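Side-chain contacts in KLLA0C04147p (Kluyveromyces lactis, PDB 5H2D), which binds ergosterol through its OSBP-related (ORD) lipid-binding domain, the part described here, and probably transfers sterols between membranes: residues A111-R116 with P218-Y223; H240-G245 with A251-G256; S91-T96 with D193-E198; T189-P192 with K197-L200; D27-R32 with Y131-K136. All coordinates share one frame; numbering follows the deposited sequence.

Contact 1 lies at the ergosterol pocket: Val220 and Arg116 both touch the sterol, the side chain of Val220 coming within about 4 Å of it. Contact 2, centred about 12 Å away, adjoins contact 1 directly, since Arg244 N hydrogen-bonds to Asp221 OD2 and strands 219-230 and 236-241 run side by side. Phe241 of contact 2 is still about 9 Å from the ligand. Contacts 3 and 4 share Lys197 and Glu198, their centres about 8 Å apart; contact 4 lies across the chain's centre from contact 1, centre to centre about 32 Å. Contact 5 stands apart, about 25 Å from contact 1 between centres, with Tyr131 about 14 Å from ergosterol.

Contact 1: residues A111-R116 with P218-Y223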
# COMPACT_ATOMS: atom_id res chain seq x y z
N ALA A 111 -6.31 3.80 -8.16
CA ALA A 111 -6.51 3.42 -9.56
C ALA A 111 -6.12 1.97 -9.80
O ALA A 111 -6.77 1.27 -10.59
CB ALA A 111 -5.71 4.33 -10.49
N SER A 112 -5.06 1.51 -9.14
CA SER A 112 -4.56 0.15 -9.35
C SER A 112 -5.51 -0.92 -8.84
O SER A 112 -5.30 -2.09 -9.16
CB SER A 112 -3.20 -0.02 -8.68
OG SER A 112 -3.31 0.19 -7.29
N THR A 113 -6.54 -0.57 -8.06
CA THR A 113 -7.46 -1.58 -7.55
C THR A 113 -8.53 -1.97 -8.56
O THR A 113 -9.13 -3.05 -8.43
CB THR A 113 -8.13 -1.11 -6.24
OG1 THR A 113 -9.02 -0.01 -6.48
CG2 THR A 113 -7.09 -0.70 -5.21
N VAL A 114 -8.76 -1.15 -9.58
CA VAL A 114 -9.79 -1.45 -10.56
C VAL A 114 -9.42 -2.70 -11.35
O VAL A 114 -8.24 -2.96 -11.63
CB VAL A 114 -9.99 -0.24 -11.49
CG1 VAL A 114 -11.05 -0.54 -12.53
CG2 VAL A 114 -10.39 0.96 -10.66
N LYS A 115 -10.43 -3.49 -11.71
CA LYS A 115 -10.31 -4.67 -12.57
C LYS A 115 -9.54 -5.82 -11.92
O LYS A 115 -9.16 -6.76 -12.62
CB LYS A 115 -9.67 -4.34 -13.92
CG LYS A 115 -10.55 -3.46 -14.80
CD LYS A 115 -10.07 -3.47 -16.24
CE LYS A 115 -8.77 -2.69 -16.41
NZ LYS A 115 -8.97 -1.21 -16.54
N ARG A 116 -9.30 -5.77 -10.62
CA ARG A 116 -8.67 -6.88 -9.91
C ARG A 116 -9.61 -7.37 -8.81
O ARG A 116 -9.40 -7.15 -7.62
CB ARG A 116 -7.29 -6.45 -9.37
CG ARG A 116 -6.28 -6.24 -10.49
CD ARG A 116 -5.21 -5.26 -10.04
NE ARG A 116 -4.26 -5.92 -9.16
CZ ARG A 116 -3.21 -5.31 -8.62
NH1 ARG A 116 -2.99 -4.01 -8.87
NH2 ARG A 116 -2.39 -6.00 -7.83
N PRO A 218 -19.08 -7.72 -11.16
CA PRO A 218 -18.41 -7.22 -9.96
C PRO A 218 -17.46 -6.08 -10.27
O PRO A 218 -16.72 -6.12 -11.25
CB PRO A 218 -17.65 -8.46 -9.45
CG PRO A 218 -18.42 -9.63 -10.01
CD PRO A 218 -18.83 -9.16 -11.38
N GLN A 219 -17.46 -5.08 -9.39
CA GLN A 219 -16.67 -3.87 -9.55
C GLN A 219 -16.07 -3.48 -8.21
O GLN A 219 -16.74 -3.55 -7.18
CB GLN A 219 -17.54 -2.73 -10.12
CG GLN A 219 -17.12 -1.31 -9.75
CD GLN A 219 -18.23 -0.27 -10.00
OE1 GLN A 219 -19.42 -0.57 -9.89
NE2 GLN A 219 -17.83 0.96 -10.32
N VAL A 220 -14.80 -3.08 -8.22
CA VAL A 220 -14.16 -2.56 -7.02
C VAL A 220 -14.50 -1.09 -6.86
O VAL A 220 -14.29 -0.28 -7.77
CB VAL A 220 -12.63 -2.75 -7.08
CG1 VAL A 220 -12.01 -2.21 -5.80
CG2 VAL A 220 -12.25 -4.20 -7.28
N ASP A 221 -15.01 -0.73 -5.69
CA ASP A 221 -15.34 0.64 -5.35
C ASP A 221 -14.59 1.03 -4.09
O ASP A 221 -14.46 0.23 -3.16
CB ASP A 221 -16.85 0.81 -5.13
CG ASP A 221 -17.24 2.21 -4.72
OD1 ASP A 221 -16.65 3.17 -5.25
OD2 ASP A 221 -18.14 2.35 -3.86
N ASN A 222 -14.09 2.25 -4.06
CA ASN A 222 -13.48 2.80 -2.86
C ASN A 222 -14.33 3.97 -2.39
O ASN A 222 -14.81 4.77 -3.20
CB ASN A 222 -12.04 3.23 -3.15
CG ASN A 222 -11.20 2.06 -3.62
OD1 ASN A 222 -10.87 1.18 -2.84
ND2 ASN A 222 -10.87 2.03 -4.92
N TYR A 223 -14.58 4.04 -1.08
CA TYR A 223 -15.55 5.00 -0.58
C TYR A 223 -15.20 5.40 0.84
O TYR A 223 -14.48 4.70 1.54
CB TYR A 223 -16.97 4.41 -0.63
CG TYR A 223 -17.22 3.34 0.41
CD1 TYR A 223 -16.88 2.01 0.17
CD2 TYR A 223 -17.78 3.66 1.64
CE1 TYR A 223 -17.11 1.02 1.12
CE2 TYR A 223 -18.01 2.69 2.60
CZ TYR A 223 -17.68 1.38 2.34
OH TYR A 223 -17.91 0.42 3.31
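Val220 and Thr113 form the tight centre of this contact, their side chains crossing at about a right angle. With CG1 anti to the backbone N (chi1 -180°), Val220 sets that methyl 3.8 Å from Thr113 OG1, while its other methyl, CG2, lies 3.5 Å from Thr113 O. CG2 also approaches Arg116 O at 4.1 Å, so the valine sits against both ends of the type II turn from Thr113 to Arg116. Next to it, Asn222 ND2 donates to Thr113 OG1 over 3.2 Å in a nearly straight bond, 164° at the hydrogen, with the oxygen lying in the amide plane. The same hydroxyl is bonded to Tyr110 O, and the far end of the amide, Asn222 OD1, to Asn208, so both polar groups are engaged although buried. Val220 and Arg116 belong to the ergosterol pocket and both touch the sterol. Arg116 folds back toward Ser112: NH1 donates to Ser112 O at 3.0 Å from above the carbonyl plane, and salt bridges to Glu68 and Glu78 engage the charge. The looser side is the middle of the turn, where Val114 is partly exposed and Lys115 is exposed. The turn follows helix 95-108 and leads to strand 119-121, while Val220 and Asn222 project from strand 219-230, whose backbone pairs with strand 207-211.

Contact 2: residues H240-G245 with A251-G256; sequences HFKARG and AYEVKG. With SO4 (sulfate ion), chain C.
Backbone bonds join His240 and Lys255 in both directions: His240 N to Lys255 O spans 2.8 Å and Lys255 N to His240 O 3.2 Å. A third, from Lys242 N to Glu253 O at 3.1 Å, carries the pairing past the strand end. His240 O also accepts from a water that makes a weak bond to Lys255 NZ, and it receives a CA-H...O contact from Val254 CA at 3.4 Å. The two segments are the arms of an antiparallel beta hairpin, strands 236-241 and 253-259, with His240 and Lys255 the hydrogen-bonded pair and Phe241 and Val254 the non-hydrogen-bonded one. Apolar packing belongs to the second pair. Val254 swings CG2 across from its amide nitrogen, which sets this methyl over the face of the Phe241 ring, 4.0 Å from the centroid and only 6° off the normal, a CH-pi contact. Both side chains point the same way and touch Val107 of helix 95-108; Phe241 also meets the ring of Trp273. On the other face, His240 CD2 approaches Lys255 O at 3.4 Å, while the polar ring atoms are held by Asp225 at ND1 and Glu257 at NE2. Beyond the pairing, Arg244 binds a sulfate: NH1 and NH2 both donate to its O2 at 3.2 Å each, near the guanidinium plane; Leu215 N and Gly212 N also bind this ion, probably acquired from the crystallisation liquor.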
# COMPACT_ATOMS: atom_id res chain seq x y z
N HIS A 240 -13.05 13.03 0.30
CA HIS A 240 -14.33 12.34 0.19
C HIS A 240 -14.29 11.44 -1.03
O HIS A 240 -14.32 11.93 -2.16
CB HIS A 240 -15.48 13.35 0.12
CG HIS A 240 -15.27 14.54 1.00
ND1 HIS A 240 -15.62 14.56 2.33
CD2 HIS A 240 -14.69 15.75 0.74
CE1 HIS A 240 -15.30 15.73 2.85
NE2 HIS A 240 -14.73 16.47 1.91
N PHE A 241 -14.20 10.12 -0.80
CA PHE A 241 -14.39 9.11 -1.83
C PHE A 241 -15.88 8.80 -1.91
O PHE A 241 -16.45 8.25 -0.96
CB PHE A 241 -13.61 7.83 -1.53
CG PHE A 241 -12.12 7.96 -1.65
CD1 PHE A 241 -11.37 8.47 -0.60
CD2 PHE A 241 -11.47 7.50 -2.78
CE1 PHE A 241 -9.98 8.57 -0.69
CE2 PHE A 241 -10.08 7.59 -2.88
CZ PHE A 241 -9.34 8.12 -1.84
N LYS A 242 -16.50 9.13 -3.03
CA LYS A 242 -17.93 8.89 -3.18
C LYS A 242 -18.20 7.41 -3.37
O LYS A 242 -17.49 6.72 -4.11
CB LYS A 242 -18.47 9.71 -4.35
CG LYS A 242 -19.92 9.41 -4.72
CD LYS A 242 -20.72 10.69 -4.91
CE LYS A 242 -21.55 10.99 -3.66
NZ LYS A 242 -22.44 12.18 -3.83
N ALA A 243 -19.21 6.90 -2.66
CA ALA A 243 -19.62 5.51 -2.79
C ALA A 243 -20.50 5.33 -4.02
O ALA A 243 -21.22 6.24 -4.43
CB ALA A 243 -20.37 5.05 -1.54
N ARG A 244 -20.44 4.13 -4.61
CA ARG A 244 -21.27 3.85 -5.77
C ARG A 244 -22.74 3.90 -5.38
O ARG A 244 -23.15 3.33 -4.36
CB ARG A 244 -20.93 2.49 -6.38
CG ARG A 244 -21.48 2.31 -7.79
CD ARG A 244 -21.94 0.89 -8.04
NE ARG A 244 -22.90 0.44 -7.03
CZ ARG A 244 -23.57 -0.71 -7.10
NH1 ARG A 244 -24.42 -1.05 -6.13
NH2 ARG A 244 -23.39 -1.53 -8.13
N GLY A 245 -23.54 4.57 -6.20
CA GLY A 245 -24.97 4.63 -5.99
C GLY A 245 -25.76 4.00 -7.12
O GLY A 245 -26.49 4.69 -7.84
N ALA A 251 -19.54 6.02 -10.87
CA ALA A 251 -18.91 7.27 -10.50
C ALA A 251 -17.66 6.96 -9.67
O ALA A 251 -17.75 6.31 -8.63
CB ALA A 251 -19.87 8.17 -9.72
N TYR A 252 -16.51 7.44 -10.14
CA TYR A 252 -15.23 7.23 -9.49
C TYR A 252 -14.76 8.51 -8.80
O TYR A 252 -13.57 8.82 -8.76
CB TYR A 252 -14.20 6.75 -10.51
CG TYR A 252 -14.42 5.31 -10.93
CD1 TYR A 252 -15.49 4.95 -11.75
CD2 TYR A 252 -13.57 4.31 -10.49
CE1 TYR A 252 -15.69 3.63 -12.12
CE2 TYR A 252 -13.76 3.01 -10.86
CZ TYR A 252 -14.81 2.66 -11.67
OH TYR A 252 -14.97 1.34 -12.01
N GLU A 253 -15.70 9.27 -8.25
CA GLU A 253 -15.42 10.64 -7.88
C GLU A 253 -14.69 10.75 -6.55
O GLU A 253 -14.99 10.03 -5.59
CB GLU A 253 -16.72 11.44 -7.84
CG GLU A 253 -17.44 11.42 -9.18
CD GLU A 253 -18.78 12.13 -9.12
OE1 GLU A 253 -19.00 12.90 -8.16
OE2 GLU A 253 -19.59 11.91 -10.05
N VAL A 254 -13.73 11.66 -6.51
CA VAL A 254 -13.04 12.01 -5.27
C VAL A 254 -12.86 13.52 -5.26
O VAL A 254 -12.64 14.14 -6.30
CB VAL A 254 -11.69 11.27 -5.13
CG1 VAL A 254 -10.74 11.66 -6.26
CG2 VAL A 254 -11.08 11.51 -3.75
N LYS A 255 -13.02 14.12 -4.08
CA LYS A 255 -12.83 15.56 -3.88
C LYS A 255 -12.20 15.77 -2.52
O LYS A 255 -12.38 14.96 -1.61
CB LYS A 255 -14.14 16.36 -3.93
CG LYS A 255 -15.27 15.76 -4.74
CD LYS A 255 -16.49 16.69 -4.75
CE LYS A 255 -16.95 17.03 -3.34
NZ LYS A 255 -17.55 15.86 -2.64
N GLY A 256 -11.48 16.87 -2.37
CA GLY A 256 -10.88 17.18 -1.09
C GLY A 256 -10.71 18.67 -0.91
O GLY A 256 -10.75 19.45 -1.87
S SO4 C . -25.59 -5.29 -6.84
O1 SO4 C . -25.16 -6.26 -7.83
O2 SO4 C . -24.73 -4.10 -6.89
O3 SO4 C . -26.98 -4.92 -7.11
O4 SO4 C . -25.54 -5.91 -5.51
O HOH W 1 -16.82 12.62 -3.59

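Contact 3: residues S91-T96 with D193-E198; sequences SFEDST and DSNGKE
Asn195 turns CG away from its own amide nitrogen (chi1 -170°), and Glu93 tucks CG between its N and carbonyl carbon (chi1 56°), a pairing of torsions that lays the two side chains side by side in the same direction, carboxylate and amide planes 31° apart. Asn195 ND2 donates to Glu93 O at 3.0 Å, approaching from above the carbonyl plane. Glu93 CB meanwhile rests 3.8 Å from Ser194 OG. A water extends this link, donating to Ser91 O at 2.9 Å and hydrogen-bonded to Ser194 OG at 2.6 Å. At the other end Asp193 OD2 lies 3.3 Å from Ser91 CA, while OD1 of the same carboxylate is held by Lys160 and Gln9. This is surface packing, largely solvent-facing, between two loops. Just beyond the touching residues, Asp94 is the N-cap of helix 95-108: OD1 takes both Thr96 N, at 3.0 Å, and Thr96 OG1 from one face of the carboxylate, and OD2 is bonded to Tyr310. The contact thus sets the linker between helices 84-90 and 95-108 against the hairpin loop joining strands 178-190 and 199-203.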
# COMPACT_ATOMS: atom_id res chain seq x y z
N SER A 91 9.24 19.74 -1.85
CA SER A 91 9.86 20.88 -2.50
C SER A 91 9.11 22.19 -2.29
O SER A 91 9.64 23.25 -2.64
CB SER A 91 9.99 20.60 -4.00
OG SER A 91 8.74 20.71 -4.65
N PHE A 92 7.91 22.16 -1.73
CA PHE A 92 7.08 23.36 -1.60
C PHE A 92 7.28 24.00 -0.23
O PHE A 92 7.18 23.33 0.81
CB PHE A 92 5.60 23.01 -1.83
CG PHE A 92 5.34 22.40 -3.18
CD1 PHE A 92 5.83 23.00 -4.33
CD2 PHE A 92 4.64 21.21 -3.30
CE1 PHE A 92 5.61 22.44 -5.57
CE2 PHE A 92 4.41 20.64 -4.55
CZ PHE A 92 4.90 21.25 -5.69
N GLU A 93 7.58 25.30 -0.22
CA GLU A 93 7.80 25.98 1.06
C GLU A 93 6.50 26.14 1.85
O GLU A 93 6.53 26.19 3.08
CB GLU A 93 8.46 27.34 0.81
CG GLU A 93 7.68 28.24 -0.13
CD GLU A 93 6.54 28.96 0.56
OE1 GLU A 93 6.58 29.05 1.81
OE2 GLU A 93 5.61 29.42 -0.13
N ASP A 94 5.37 26.19 1.16
CA ASP A 94 4.07 26.40 1.78
C ASP A 94 3.56 25.08 2.35
O ASP A 94 3.34 24.12 1.60
CB ASP A 94 3.13 26.96 0.71
CG ASP A 94 1.70 27.09 1.17
OD1 ASP A 94 1.37 26.82 2.34
OD2 ASP A 94 0.87 27.51 0.32
N SER A 95 3.35 25.02 3.67
CA SER A 95 2.97 23.75 4.28
C SER A 95 1.62 23.25 3.78
O SER A 95 1.41 22.03 3.70
CB SER A 95 2.95 23.87 5.81
OG SER A 95 1.96 24.78 6.25
N THR A 96 0.69 24.16 3.44
CA THR A 96 -0.62 23.72 2.96
C THR A 96 -0.53 23.11 1.57
O THR A 96 -1.33 22.23 1.23
CB THR A 96 -1.63 24.87 2.96
OG1 THR A 96 -1.27 25.84 1.96
CG2 THR A 96 -1.67 25.53 4.33
N ASP A 193 12.23 20.82 1.85
CA ASP A 193 13.42 21.46 1.30
C ASP A 193 13.70 22.79 1.98
O ASP A 193 14.86 23.21 2.06
CB ASP A 193 13.26 21.68 -0.21
CG ASP A 193 13.37 20.40 -1.01
OD1 ASP A 193 13.76 19.36 -0.43
OD2 ASP A 193 13.07 20.43 -2.22
N SER A 194 12.67 23.45 2.49
CA SER A 194 12.84 24.74 3.15
C SER A 194 11.59 25.08 3.93
O SER A 194 10.50 24.55 3.66
CB SER A 194 13.15 25.85 2.13
OG SER A 194 11.99 26.18 1.40
N ASN A 195 11.75 26.00 4.88
CA ASN A 195 10.63 26.57 5.63
C ASN A 195 9.80 25.48 6.31
O ASN A 195 8.61 25.31 6.05
CB ASN A 195 9.75 27.44 4.73
CG ASN A 195 8.73 28.23 5.52
OD1 ASN A 195 9.05 28.82 6.56
ND2 ASN A 195 7.49 28.23 5.06
N GLY A 196 10.46 24.74 7.19
CA GLY A 196 9.76 23.76 7.99
C GLY A 196 10.67 22.68 8.55
O GLY A 196 11.53 22.16 7.84
N LYS A 197 10.51 22.39 9.83
CA LYS A 197 11.16 21.24 10.43
C LYS A 197 10.49 19.97 9.93
O LYS A 197 9.40 20.01 9.34
CB LYS A 197 11.08 21.32 11.96
CG LYS A 197 9.84 22.06 12.44
CD LYS A 197 9.25 21.47 13.73
CE LYS A 197 7.96 22.19 14.09
NZ LYS A 197 7.19 21.51 15.17
N GLU A 198 11.15 18.84 10.14
CA GLU A 198 10.53 17.55 9.86
C GLU A 198 9.12 17.52 10.44
O GLU A 198 8.90 17.92 11.59
CB GLU A 198 11.39 16.43 10.44
CG GLU A 198 10.90 15.02 10.13
CD GLU A 198 11.88 13.96 10.62
OE1 GLU A 198 12.75 13.55 9.83
OE2 GLU A 198 11.80 13.56 11.80
O HOH W 2 11.19 24.92 -0.78

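Contact 4: residues T189-P192 with K197-L200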
# COMPACT_ATOMS: atom_id res chain seq x y z
N THR A 189 5.99 11.13 7.01
CA THR A 189 6.91 12.14 7.49
C THR A 189 7.54 12.84 6.29
O THR A 189 8.04 12.18 5.38
CB THR A 189 8.00 11.52 8.36
OG1 THR A 189 7.41 10.90 9.50
CG2 THR A 189 8.98 12.60 8.83
N ILE A 190 7.51 14.17 6.29
CA ILE A 190 8.14 14.96 5.23
C ILE A 190 9.29 15.74 5.85
O ILE A 190 9.13 16.32 6.93
CB ILE A 190 7.15 15.92 4.55
CG1 ILE A 190 6.07 15.15 3.78
CG2 ILE A 190 7.92 16.86 3.61
CD1 ILE A 190 6.56 14.50 2.50
N ARG A 191 10.44 15.73 5.18
CA ARG A 191 11.57 16.61 5.49
C ARG A 191 11.63 17.70 4.43
O ARG A 191 12.21 17.48 3.36
CB ARG A 191 12.88 15.81 5.53
CG ARG A 191 13.06 14.99 6.80
CD ARG A 191 14.25 14.04 6.72
NE ARG A 191 13.96 12.85 5.92
CZ ARG A 191 13.26 11.81 6.36
NH1 ARG A 191 12.75 11.79 7.59
NH2 ARG A 191 13.05 10.77 5.56
N PRO A 192 11.05 18.88 4.68
CA PRO A 192 10.88 19.86 3.60
C PRO A 192 12.20 20.46 3.13
O PRO A 192 13.15 20.60 3.90
CB PRO A 192 9.99 20.94 4.24
CG PRO A 192 9.39 20.29 5.46
CD PRO A 192 10.43 19.32 5.93
N LYS A 197 10.51 22.39 9.83
CA LYS A 197 11.16 21.24 10.43
C LYS A 197 10.49 19.97 9.93
O LYS A 197 9.40 20.01 9.34
CB LYS A 197 11.08 21.32 11.96
CG LYS A 197 9.84 22.06 12.44
CD LYS A 197 9.25 21.47 13.73
CE LYS A 197 7.96 22.19 14.09
NZ LYS A 197 7.19 21.51 15.17
N GLU A 198 11.15 18.84 10.14
CA GLU A 198 10.53 17.55 9.86
C GLU A 198 9.12 17.52 10.44
O GLU A 198 8.90 17.92 11.59
CB GLU A 198 11.39 16.43 10.44
CG GLU A 198 10.90 15.02 10.13
CD GLU A 198 11.88 13.96 10.62
OE1 GLU A 198 12.75 13.55 9.83
OE2 GLU A 198 11.80 13.56 11.80
N GLU A 199 8.16 17.06 9.64
CA GLU A 199 6.75 17.13 10.01
C GLU A 199 6.07 15.78 9.78
O GLU A 199 6.46 15.01 8.89
CB GLU A 199 6.01 18.22 9.21
CG GLU A 199 6.06 17.99 7.71
CD GLU A 199 5.54 19.16 6.92
OE1 GLU A 199 5.41 19.03 5.68
OE2 GLU A 199 5.29 20.22 7.54
N LEU A 200 5.05 15.50 10.59
CA LEU A 200 4.34 14.23 10.57
C LEU A 200 2.89 14.43 10.15
O LEU A 200 2.16 15.19 10.78
CB LEU A 200 4.37 13.57 11.95
CG LEU A 200 3.50 12.32 12.10
CD1 LEU A 200 4.05 11.20 11.21
CD2 LEU A 200 3.43 11.87 13.56
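Arg191 and Glu198 lie side by side and point the same way, but their flat ends are steeply turned, guanidinium and carboxylate planes 72° apart. In this salt bridge Arg191 NH1 donates to Glu198 OE1 over 2.8 Å, and the oxygen lies in the guanidinium plane while the nitrogen stands above the carboxylate plane. The glutamate is extended, its CG set opposite the amide nitrogen (chi1 -176°), which brings OE1 also to 3.4 Å from Arg191 CG and lays its own CG 3.4 Å from Thr189 CG2, the two chains crossing at a slant. The other nitrogens of Arg191 are held by Asp162, Ser158 O and Pro159 O; a leucine in its place would probably leave Glu198 and Asp162 without their positive mate and those carbonyls without a donor. On the face opposite Thr189 and Leu200, Ile190 and Glu199 also run side by side, with Glu199 OE1 3.7 Å from Ile190 CB. Glu199 is buried, and its OE1 is engaged by Arg98 and Tyr201. Between the backbones, Ile190 N to Glu199 O at 2.9 Å and Glu199 N to Ile190 O at 3.0 Å close an antiparallel hydrogen-bonded pair. Pro192 CD lies 3.6 Å from Lys197 O in the loop just beyond the paired residues. This beta hairpin joins strands 178-190 and 199-203; strand 161-173 pairs with the first, and helix 7-18 packs on Arg191 and Glu198.

Contact 5: residues D27-R32 with Y131-K136; sequences DKLRQR and YSRPDK
Leu29 lays one methyl on the guanidinium of Arg133, where a loop following helix 7-18 meets the antiparallel beta hairpin of strands 128-133 and 138-146 in the oxysterol-binding domain. Followed outward, Arg133 folds at chi2 -70° and chi3 -67°, which brings its guanidinium against the leucine, the two side chains crossing at about a right angle. CB and CG make no close contact with residues 27-32. CD is the first atom to meet the loop, 4.0 Å from Leu29 CD2. NE donates to Asp135 OD1, in the turn that follows the strand, at 2.9 Å. At CZ the flat group is reached from above: Leu29 CD1 sits 3.5 Å over its centre. NH2 completes the side-on salt bridge to the carboxylate by bonding Asp135 OD2, so that each oxygen is met on its syn lone pair and in the guanidinium plane. NH1 donates to Tyr131 OH at 3.0 Å, a hydroxyl also bonded to Thr336 of helix 332-337. Bonds from all three nitrogens fix the rotation of the group and leave one face turned to the methyl. A methionine at Arg133 would probably leave Asp135 without its cation and Tyr131 OH without this donor, and would take away the flat surface under Leu29. Helix 332-337 lines this region too, Thr336 touching Leu29 and Phe333 touching Arg133. The leucine's second branch reaches the tyrosine, Leu29 CD2 standing 4.2 Å from Tyr131 OH.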
# COMPACT_ATOMS: atom_id res chain seq x y z
N ASP A 27 19.25 -5.35 -11.24
CA ASP A 27 18.53 -5.80 -12.42
C ASP A 27 17.47 -4.79 -12.83
O ASP A 27 16.84 -4.12 -12.00
CB ASP A 27 17.86 -7.16 -12.18
CG ASP A 27 18.84 -8.22 -11.79
OD1 ASP A 27 19.81 -8.46 -12.54
OD2 ASP A 27 18.65 -8.82 -10.71
N LYS A 28 17.25 -4.69 -14.14
CA LYS A 28 16.16 -3.88 -14.67
C LYS A 28 14.82 -4.41 -14.16
O LYS A 28 14.62 -5.62 -14.04
CB LYS A 28 16.23 -3.91 -16.20
CG LYS A 28 15.02 -3.42 -16.96
CD LYS A 28 15.33 -3.50 -18.45
CE LYS A 28 14.13 -3.96 -19.26
NZ LYS A 28 13.22 -2.83 -19.58
N LEU A 29 13.92 -3.49 -13.83
CA LEU A 29 12.60 -3.88 -13.32
C LEU A 29 11.94 -4.90 -14.24
O LEU A 29 12.00 -4.79 -15.47
CB LEU A 29 11.70 -2.65 -13.20
CG LEU A 29 12.12 -1.58 -12.20
CD1 LEU A 29 11.21 -0.38 -12.29
CD2 LEU A 29 12.10 -2.15 -10.79
N ARG A 30 11.28 -5.89 -13.65
CA ARG A 30 10.53 -6.85 -14.44
C ARG A 30 9.41 -6.17 -15.23
O ARG A 30 8.63 -5.38 -14.67
CB ARG A 30 9.96 -7.95 -13.54
CG ARG A 30 9.18 -9.01 -14.32
CD ARG A 30 8.93 -10.23 -13.48
NE ARG A 30 7.89 -10.02 -12.48
CZ ARG A 30 7.33 -11.02 -11.81
NH1 ARG A 30 7.71 -12.27 -12.06
NH2 ARG A 30 6.36 -10.77 -10.92
N GLN A 31 9.33 -6.49 -16.52
CA GLN A 31 8.42 -5.83 -17.45
C GLN A 31 7.19 -6.65 -17.79
O GLN A 31 6.21 -6.09 -18.28
CB GLN A 31 9.14 -5.50 -18.76
CG GLN A 31 10.36 -4.64 -18.60
CD GLN A 31 10.02 -3.21 -18.24
OE1 GLN A 31 9.26 -2.54 -18.95
NE2 GLN A 31 10.56 -2.73 -17.13
N ARG A 32 7.23 -7.96 -17.59
CA ARG A 32 6.10 -8.82 -17.92
C ARG A 32 6.26 -10.11 -17.14
O ARG A 32 7.29 -10.36 -16.51
CB ARG A 32 6.02 -9.08 -19.42
CG ARG A 32 7.25 -9.76 -20.00
CD ARG A 32 6.92 -10.45 -21.33
NE ARG A 32 6.01 -11.58 -21.14
CZ ARG A 32 5.34 -12.18 -22.12
NH1 ARG A 32 5.45 -11.75 -23.37
NH2 ARG A 32 4.54 -13.20 -21.84
N TYR A 131 11.37 -4.13 -0.89
CA TYR A 131 11.36 -3.56 -2.24
C TYR A 131 12.06 -2.22 -2.18
O TYR A 131 11.59 -1.29 -1.52
CB TYR A 131 9.92 -3.42 -2.75
CG TYR A 131 9.73 -2.89 -4.15
CD1 TYR A 131 9.84 -3.73 -5.26
CD2 TYR A 131 9.36 -1.56 -4.37
CE1 TYR A 131 9.62 -3.26 -6.54
CE2 TYR A 131 9.13 -1.08 -5.66
CZ TYR A 131 9.26 -1.93 -6.73
OH TYR A 131 9.03 -1.46 -8.00
N SER A 132 13.21 -2.12 -2.86
CA SER A 132 13.93 -0.85 -2.93
C SER A 132 13.98 -0.39 -4.38
O SER A 132 13.97 -1.19 -5.31
CB SER A 132 15.34 -0.99 -2.37
OG SER A 132 15.30 -1.34 -1.00
N ARG A 133 14.01 0.94 -4.55
CA ARG A 133 14.05 1.54 -5.88
C ARG A 133 15.25 2.47 -5.92
O ARG A 133 15.16 3.63 -5.51
CB ARG A 133 12.74 2.26 -6.20
CG ARG A 133 11.59 1.30 -6.53
CD ARG A 133 11.76 0.61 -7.87
NE ARG A 133 11.68 1.58 -8.96
CZ ARG A 133 10.59 1.84 -9.66
NH1 ARG A 133 9.46 1.17 -9.43
NH2 ARG A 133 10.62 2.76 -10.62
N PRO A 134 16.40 1.98 -6.41
CA PRO A 134 17.58 2.86 -6.50
C PRO A 134 17.30 4.13 -7.29
O PRO A 134 17.81 5.20 -6.94
CB PRO A 134 18.61 1.97 -7.21
CG PRO A 134 18.16 0.56 -6.95
CD PRO A 134 16.67 0.61 -6.88
N ASP A 135 16.48 4.03 -8.34
CA ASP A 135 16.16 5.17 -9.19
C ASP A 135 15.30 6.21 -8.48
O ASP A 135 15.24 7.36 -8.94
CB ASP A 135 15.45 4.70 -10.47
CG ASP A 135 14.18 3.89 -10.19
OD1 ASP A 135 14.19 3.06 -9.27
OD2 ASP A 135 13.19 4.09 -10.93
N LYS A 136 14.64 5.84 -7.38
CA LYS A 136 13.80 6.74 -6.60
C LYS A 136 14.35 7.00 -5.20
O LYS A 136 13.78 7.79 -4.46
CB LYS A 136 12.38 6.17 -6.49
CG LYS A 136 11.73 5.83 -7.82
CD LYS A 136 11.65 7.06 -8.72
CE LYS A 136 10.91 6.76 -10.00
NZ LYS A 136 9.45 6.68 -9.79